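PDB 4ZNM: C-domain type II peptide synthetase from Streptomyces globisporus, which belongs to the condensation domains of nonribosomal peptide synthetases and has the two-lobed, chloramphenicol acetyltransferase-like fold of that group. Local coordinates for residues Q372-P377 and L411-I416; T290-S295 and I311-L316. One frame throughout, in Å; residues are numbered along the deposited sequence.

Contact 1 (Q372-P377 and L411-I416); sequences QAVHAP and LWSIHI
Gln372 grips the strand 411-416 with both ends of its backbone: Gln372 N donates to Trp412 O and Gln372 O accepts from Ile414 N, while the next amide, Val374 N, donates to Ile414 O. All three bonds are 2.9 Å long and nearly straight (N-H...O 164-165°). Donors alternating between Gln372, Ile414 and Val374, with Gln372 beside Ser413 and Ala373 beside Ile414, define a parallel strand pair. Where direct pairing ends, a water donates to Val374 O (2.7 Å) and accepts from Ile416 N (3.0 Å). Ser413 CA also turns its hydrogen to Gln372 O.

On the face shared by Gln372 and Ser413, Ser413 OG meets the Val374 CG2 methyl at 3.3 Å. With Val374 CG1 anti to the backbone N (chi1 176°), CG2 falls beside that N and on the side of Ser413 OG. Gln372 CG lies 3.6 Å from Trp412 O. Gln372 OE1 ends 3.9 Å from both Leu411 CD1 and Leu411 CD2. The direct cross-strand hydrogen bonds are thus all backbone to backbone, side chains adding only van der Waals contacts, and they join adjacent parallel strands 366-373 and 410-416 of the five-stranded mixed sheet in the C-terminal half of the fold.

Contact 2 (T290-S295 and I311-L316); sequences TVPTFS and INFLPL
Phe313 presents its edge to the face of Phe294 in a T-shaped pair, with ring centroids 5.9 Å apart and planes at 78°. Across one face of the Phe313 ring lies Pro292: its CB sits 3.7 Å from the Phe313 centroid, 23° off the normal, a CH-pi contact shifted toward the rim, and its CG also reaches Phe313 CZ. The proline and the phenylalanine run side by side in the same direction. Over one face of Phe294 comes the Ile311 CD1 methyl, 4.2 Å from the Phe294 centroid. Ile311 CG1 stands between its backbone N and carbonyl carbon (chi1 56°), with the chain extended beyond, and this raises CD1 over the neighbouring ring. Phe347 and Phe26 also meet Phe313.

The antiparallel backbones carry these groups. Val291-Leu316, Thr293-Leu314 and Ser295-Asn312 are hydrogen-bonded pairs, each with two N-H...O bonds; Thr293 O takes Leu314 N at 2.8 Å, whereas Asn312 N to Ser295 O is longer, 3.2 Å. The non-hydrogen-bonded pairs Pro292-Pro315 and Phe294-Phe313 alternate with them, a placement that suits prolines, which have no N-H to give. Along the other edge of 290-295, backbone bonds join Thr290 to Ile226 and Pro292 to Phe371 of strand 366-373.

The other face is mixed. Thr293 CG2 packs on Leu316 CD1 at 3.9 Å, while Thr293 OG1 bonds to Phe371 O. Ser295 OG lies 3.5 Å from Asn312 CB, and Ser295 OG and Asn312 ND2 both bond Glu344 OE2, so one carboxylate oxygen ties the two strands together. The pair thus has edge-to-face and CH-pi packing on one face, while on the other the polar side chains of Thr293, Ser295 and Asn312 are hydrogen-bonded by other parts of the chain.

Overall arrangement
Both contacts belong to the condensation domain and follow one another along the chain, 290-295 and 311-316 pairing before 372-377 meets 411-416. Their centres are about 12 Å apart, and they touch directly: Gln372 CA packs 3.6 Å from Thr293 OG1, and Gln372 NE2 lies 3.7 Å from Phe294 CB. Strand 366-373 is the shared element: it pairs with 410-416 in contact 1, while its Phe371 bonds by its backbone to Pro292 and by its O to Thr293 OG1, and Val370 packs on Pro292 and Phe294. Helix 268-284 bridges them as well, Phe269 touching Ala373, Ile416 and Thr293. A sodium site formed by Ser130, Glu133 and Pro135 involves no residue of either contact.

Contact 1 (Q372-P377 and L411-I416)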
loop_
_atom_site.group_PDB
_atom_site.type_symbol
_atom_site.label_atom_id
_atom_site.label_comp_id
_atom_site.label_asym_id
_atom_site.label_seq_id
_atom_site.Cartn_x
_atom_site.Cartn_y
_atom_site.Cartn_z
ATOM N N GLN A 372 6.889 -0.165 4.412
ATOM C CA GLN A 372 5.670 0.539 4.801
ATOM C C GLN A 372 4.731 -0.275 5.645
ATOM O O GLN A 372 4.616 -1.472 5.483
ATOM C CB GLN A 372 4.886 1.019 3.563
ATOM C CG GLN A 372 3.881 0.084 2.954
ATOM C CD GLN A 372 2.991 0.787 1.941
ATOM O OE1 GLN A 372 3.014 0.458 0.769
ATOM N NE2 GLN A 372 2.193 1.748 2.398
ATOM N N ALA A 373 4.010 0.430 6.496
ATOM C CA ALA A 373 2.846 -0.116 7.164
ATOM C C ALA A 373 1.628 0.286 6.352
ATOM O O ALA A 373 1.478 1.422 5.956
ATOM C CB ALA A 373 2.750 0.408 8.615
ATOM N N VAL A 374 0.759 -0.667 6.094
ATOM C CA VAL A 374 -0.513 -0.389 5.472
ATOM C C VAL A 374 -1.340 0.482 6.397
ATOM O O VAL A 374 -1.498 0.180 7.578
ATOM C CB VAL A 374 -1.269 -1.696 5.155
ATOM C CG1 VAL A 374 -2.637 -1.394 4.587
ATOM C CG2 VAL A 374 -0.501 -2.515 4.174
ATOM N N HIS A 375 -1.883 1.553 5.844
ATOM C CA HIS A 375 -2.704 2.478 6.602
ATOM C C HIS A 375 -4.171 2.287 6.231
ATOM O O HIS A 375 -4.601 2.543 5.104
ATOM C CB HIS A 375 -2.258 3.918 6.342
ATOM C CG HIS A 375 -3.112 4.937 7.020
ATOM N ND1 HIS A 375 -2.963 5.277 8.349
ATOM C CD2 HIS A 375 -4.133 5.692 6.551
ATOM C CE1 HIS A 375 -3.862 6.193 8.669
ATOM N NE2 HIS A 375 -4.583 6.462 7.595
ATOM N N ALA A 376 -4.943 1.809 7.183
ATOM C CA ALA A 376 -6.342 1.517 6.935
ATOM C C ALA A 376 -7.104 1.671 8.244
ATOM O O ALA A 376 -6.560 1.377 9.299
ATOM C CB ALA A 376 -6.499 0.112 6.368
ATOM N N PRO A 377 -8.354 2.151 8.187
ATOM C CA PRO A 377 -9.053 2.352 9.462
ATOM C C PRO A 377 -9.061 1.089 10.340
ATOM O O PRO A 377 -8.989 -0.047 9.829
ATOM C CB PRO A 377 -10.468 2.743 9.024
ATOM C CG PRO A 377 -10.293 3.322 7.671
ATOM C CD PRO A 377 -9.196 2.519 7.040
ATOM N N LEU A 411 9.321 -3.351 -2.479
ATOM C CA LEU A 411 8.383 -2.832 -1.519
ATOM C C LEU A 411 8.039 -3.879 -0.453
ATOM O O LEU A 411 7.603 -4.992 -0.769
ATOM C CB LEU A 411 7.129 -2.360 -2.211
ATOM C CG LEU A 411 5.999 -1.895 -1.312
ATOM C CD1 LEU A 411 6.456 -0.696 -0.572
ATOM C CD2 LEU A 411 4.776 -1.558 -2.129
ATOM N N TRP A 412 8.250 -3.508 0.806
ATOM C CA TRP A 412 7.744 -4.294 1.937
ATOM C C TRP A 412 6.483 -3.635 2.425
ATOM O O TRP A 412 6.475 -2.450 2.719
ATOM C CB TRP A 412 8.735 -4.364 3.086
ATOM C CG TRP A 412 10.047 -4.919 2.794
ATOM C CD1 TRP A 412 11.033 -4.330 2.086
ATOM C CD2 TRP A 412 10.571 -6.164 3.262
ATOM N NE1 TRP A 412 12.136 -5.140 2.057
ATOM C CE2 TRP A 412 11.874 -6.270 2.776
ATOM C CE3 TRP A 412 10.053 -7.196 4.049
ATOM C CZ2 TRP A 412 12.683 -7.384 3.042
ATOM C CZ3 TRP A 412 10.843 -8.288 4.304
ATOM C CH2 TRP A 412 12.144 -8.370 3.814
ATOM N N SER A 413 5.417 -4.411 2.529
ATOM C CA SER A 413 4.100 -3.910 2.906
ATOM C C SER A 413 3.568 -4.763 4.067
ATOM O O SER A 413 3.261 -5.935 3.866
ATOM C CB SER A 413 3.157 -3.967 1.697
ATOM O OG SER A 413 1.861 -3.472 2.006
ATOM N N ILE A 414 3.492 -4.173 5.262
ATOM C CA ILE A 414 3.110 -4.877 6.480
ATOM C C ILE A 414 1.730 -4.433 6.950
ATOM O O ILE A 414 1.556 -3.249 7.249
ATOM C CB ILE A 414 4.095 -4.611 7.626
ATOM C CG1 ILE A 414 5.550 -4.765 7.169
ATOM C CG2 ILE A 414 3.787 -5.512 8.801
ATOM C CD1 ILE A 414 5.927 -6.130 6.785
ATOM N N HIS A 415 0.769 -5.357 7.081
ATOM C CA HIS A 415 -0.469 -5.036 7.784
ATOM C C HIS A 415 -0.379 -5.494 9.231
ATOM O O HIS A 415 -0.130 -6.656 9.505
ATOM C CB HIS A 415 -1.698 -5.671 7.119
ATOM C CG HIS A 415 -2.961 -5.437 7.879
ATOM N ND1 HIS A 415 -3.615 -6.439 8.570
ATOM C CD2 HIS A 415 -3.667 -4.303 8.099
ATOM C CE1 HIS A 415 -4.680 -5.934 9.165
ATOM N NE2 HIS A 415 -4.734 -4.640 8.897
ATOM N N ILE A 416 -0.612 -4.568 10.152
ATOM C CA ILE A 416 -0.508 -4.850 11.579
ATOM C C ILE A 416 -1.915 -4.885 12.162
ATOM O O ILE A 416 -2.604 -3.880 12.234
ATOM C CB ILE A 416 0.378 -3.820 12.274
ATOM C CG1 ILE A 416 1.801 -3.942 11.729
ATOM C CG2 ILE A 416 0.361 -4.024 13.791
ATOM C CD1 ILE A 416 2.607 -2.705 11.874
HETATM O O HOH W 1 -0.808 -1.712 9.352
#

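Contact 2 (T290-S295 and I311-L316)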
loop_
_atom_site.group_PDB
_atom_site.type_symbol
_atom_site.label_atom_id
_atom_site.label_comp_id
_atom_site.label_asym_id
_atom_site.label_seq_id
_atom_site.Cartn_x
_atom_site.Cartn_y
_atom_site.Cartn_z
ATOM N N THR A 290 19.295 5.486 5.278
ATOM C CA THR A 290 18.095 6.186 4.872
ATOM C C THR A 290 17.196 5.251 4.052
ATOM O O THR A 290 17.578 4.788 2.979
ATOM C CB THR A 290 18.414 7.452 4.029
ATOM O OG1 THR A 290 19.228 8.357 4.780
ATOM C CG2 THR A 290 17.147 8.154 3.633
ATOM N N VAL A 291 15.996 5.030 4.560
ATOM C CA VAL A 291 14.999 4.136 3.947
ATOM C C VAL A 291 13.664 4.860 3.940
ATOM O O VAL A 291 13.238 5.385 4.960
ATOM C CB VAL A 291 14.889 2.787 4.687
ATOM C CG1 VAL A 291 13.765 1.902 4.072
ATOM C CG2 VAL A 291 16.199 2.049 4.610
ATOM N N PRO A 292 13.001 4.901 2.792
ATOM C CA PRO A 292 11.709 5.572 2.756
ATOM C C PRO A 292 10.599 4.663 3.250
ATOM O O PRO A 292 10.681 3.425 3.141
ATOM C CB PRO A 292 11.504 5.889 1.262
ATOM C CG PRO A 292 12.345 4.911 0.551
ATOM C CD PRO A 292 13.473 4.544 1.439
ATOM N N THR A 293 9.580 5.288 3.816
ATOM C CA THR A 293 8.328 4.614 4.088
ATOM C C THR A 293 7.296 5.349 3.265
ATOM O O THR A 293 7.627 6.349 2.623
ATOM C CB THR A 293 7.965 4.645 5.609
ATOM O OG1 THR A 293 6.915 3.705 5.880
ATOM C CG2 THR A 293 7.521 6.035 6.044
ATOM N N PHE A 294 6.053 4.871 3.290
ATOM C CA PHE A 294 4.915 5.659 2.814
ATOM C C PHE A 294 4.099 6.016 4.034
ATOM O O PHE A 294 3.661 5.132 4.790
ATOM C CB PHE A 294 4.013 4.894 1.827
ATOM C CG PHE A 294 4.499 4.874 0.428
ATOM C CD1 PHE A 294 4.378 5.993 -0.378
ATOM C CD2 PHE A 294 5.001 3.705 -0.118
ATOM C CE1 PHE A 294 4.779 5.966 -1.690
ATOM C CE2 PHE A 294 5.425 3.661 -1.422
ATOM C CZ PHE A 294 5.327 4.799 -2.223
ATOM N N SER A 295 3.869 7.303 4.241
ATOM C CA SER A 295 2.949 7.685 5.292
ATOM C C SER A 295 1.521 7.509 4.768
ATOM O O SER A 295 1.321 7.367 3.569
ATOM C CB SER A 295 3.196 9.121 5.720
ATOM O OG SER A 295 2.718 9.984 4.702
ATOM N N ILE A 311 -1.182 8.459 -0.115
ATOM C CA ILE A 311 0.033 8.058 0.577
ATOM C C ILE A 311 1.212 8.925 0.118
ATOM O O ILE A 311 1.209 9.462 -0.996
ATOM C CB ILE A 311 0.329 6.568 0.391
ATOM C CG1 ILE A 311 0.413 6.199 -1.087
ATOM C CG2 ILE A 311 -0.723 5.730 1.150
ATOM C CD1 ILE A 311 0.753 4.712 -1.311
ATOM N N ASN A 312 2.214 9.056 0.980
ATOM C CA ASN A 312 3.319 9.996 0.721
ATOM C C ASN A 312 4.679 9.361 1.071
ATOM O O ASN A 312 4.893 8.840 2.150
ATOM C CB ASN A 312 3.087 11.278 1.504
ATOM C CG ASN A 312 4.162 12.313 1.269
ATOM O OD1 ASN A 312 4.573 12.571 0.123
ATOM N ND2 ASN A 312 4.625 12.913 2.355
ATOM N N PHE A 313 5.553 9.353 0.083
ATOM C CA PHE A 313 6.923 8.851 0.184
ATOM C C PHE A 313 7.681 9.712 1.194
ATOM O O PHE A 313 7.729 10.932 1.052
ATOM C CB PHE A 313 7.525 8.913 -1.233
ATOM C CG PHE A 313 8.838 8.217 -1.426
ATOM C CD1 PHE A 313 8.887 6.899 -1.867
ATOM C CD2 PHE A 313 10.034 8.920 -1.253
ATOM C CE1 PHE A 313 10.098 6.274 -2.126
ATOM C CE2 PHE A 313 11.250 8.306 -1.502
ATOM C CZ PHE A 313 11.276 6.976 -1.948
ATOM N N LEU A 314 8.213 9.088 2.239
ATOM C CA LEU A 314 8.708 9.810 3.405
ATOM C C LEU A 314 10.071 9.246 3.841
ATOM O O LEU A 314 10.156 8.125 4.351
ATOM C CB LEU A 314 7.706 9.707 4.553
ATOM C CG LEU A 314 8.110 10.366 5.874
ATOM C CD1 LEU A 314 8.250 11.878 5.698
ATOM C CD2 LEU A 314 7.131 10.021 7.004
ATOM N N PRO A 315 11.150 10.002 3.623
ATOM C CA PRO A 315 12.451 9.383 3.916
ATOM C C PRO A 315 12.805 9.414 5.401
ATOM O O PRO A 315 12.658 10.441 6.066
ATOM C CB PRO A 315 13.431 10.209 3.082
ATOM C CG PRO A 315 12.726 11.485 2.777
ATOM C CD PRO A 315 11.270 11.202 2.780
ATOM N N LEU A 316 13.253 8.265 5.900
ATOM C CA LEU A 316 13.599 8.086 7.315
ATOM C C LEU A 316 15.084 7.819 7.413
ATOM O O LEU A 316 15.540 6.761 6.987
ATOM C CB LEU A 316 12.815 6.917 7.929
ATOM C CG LEU A 316 11.301 7.058 7.852
ATOM C CD1 LEU A 316 10.571 5.905 8.476
ATOM C CD2 LEU A 316 10.835 8.349 8.473
#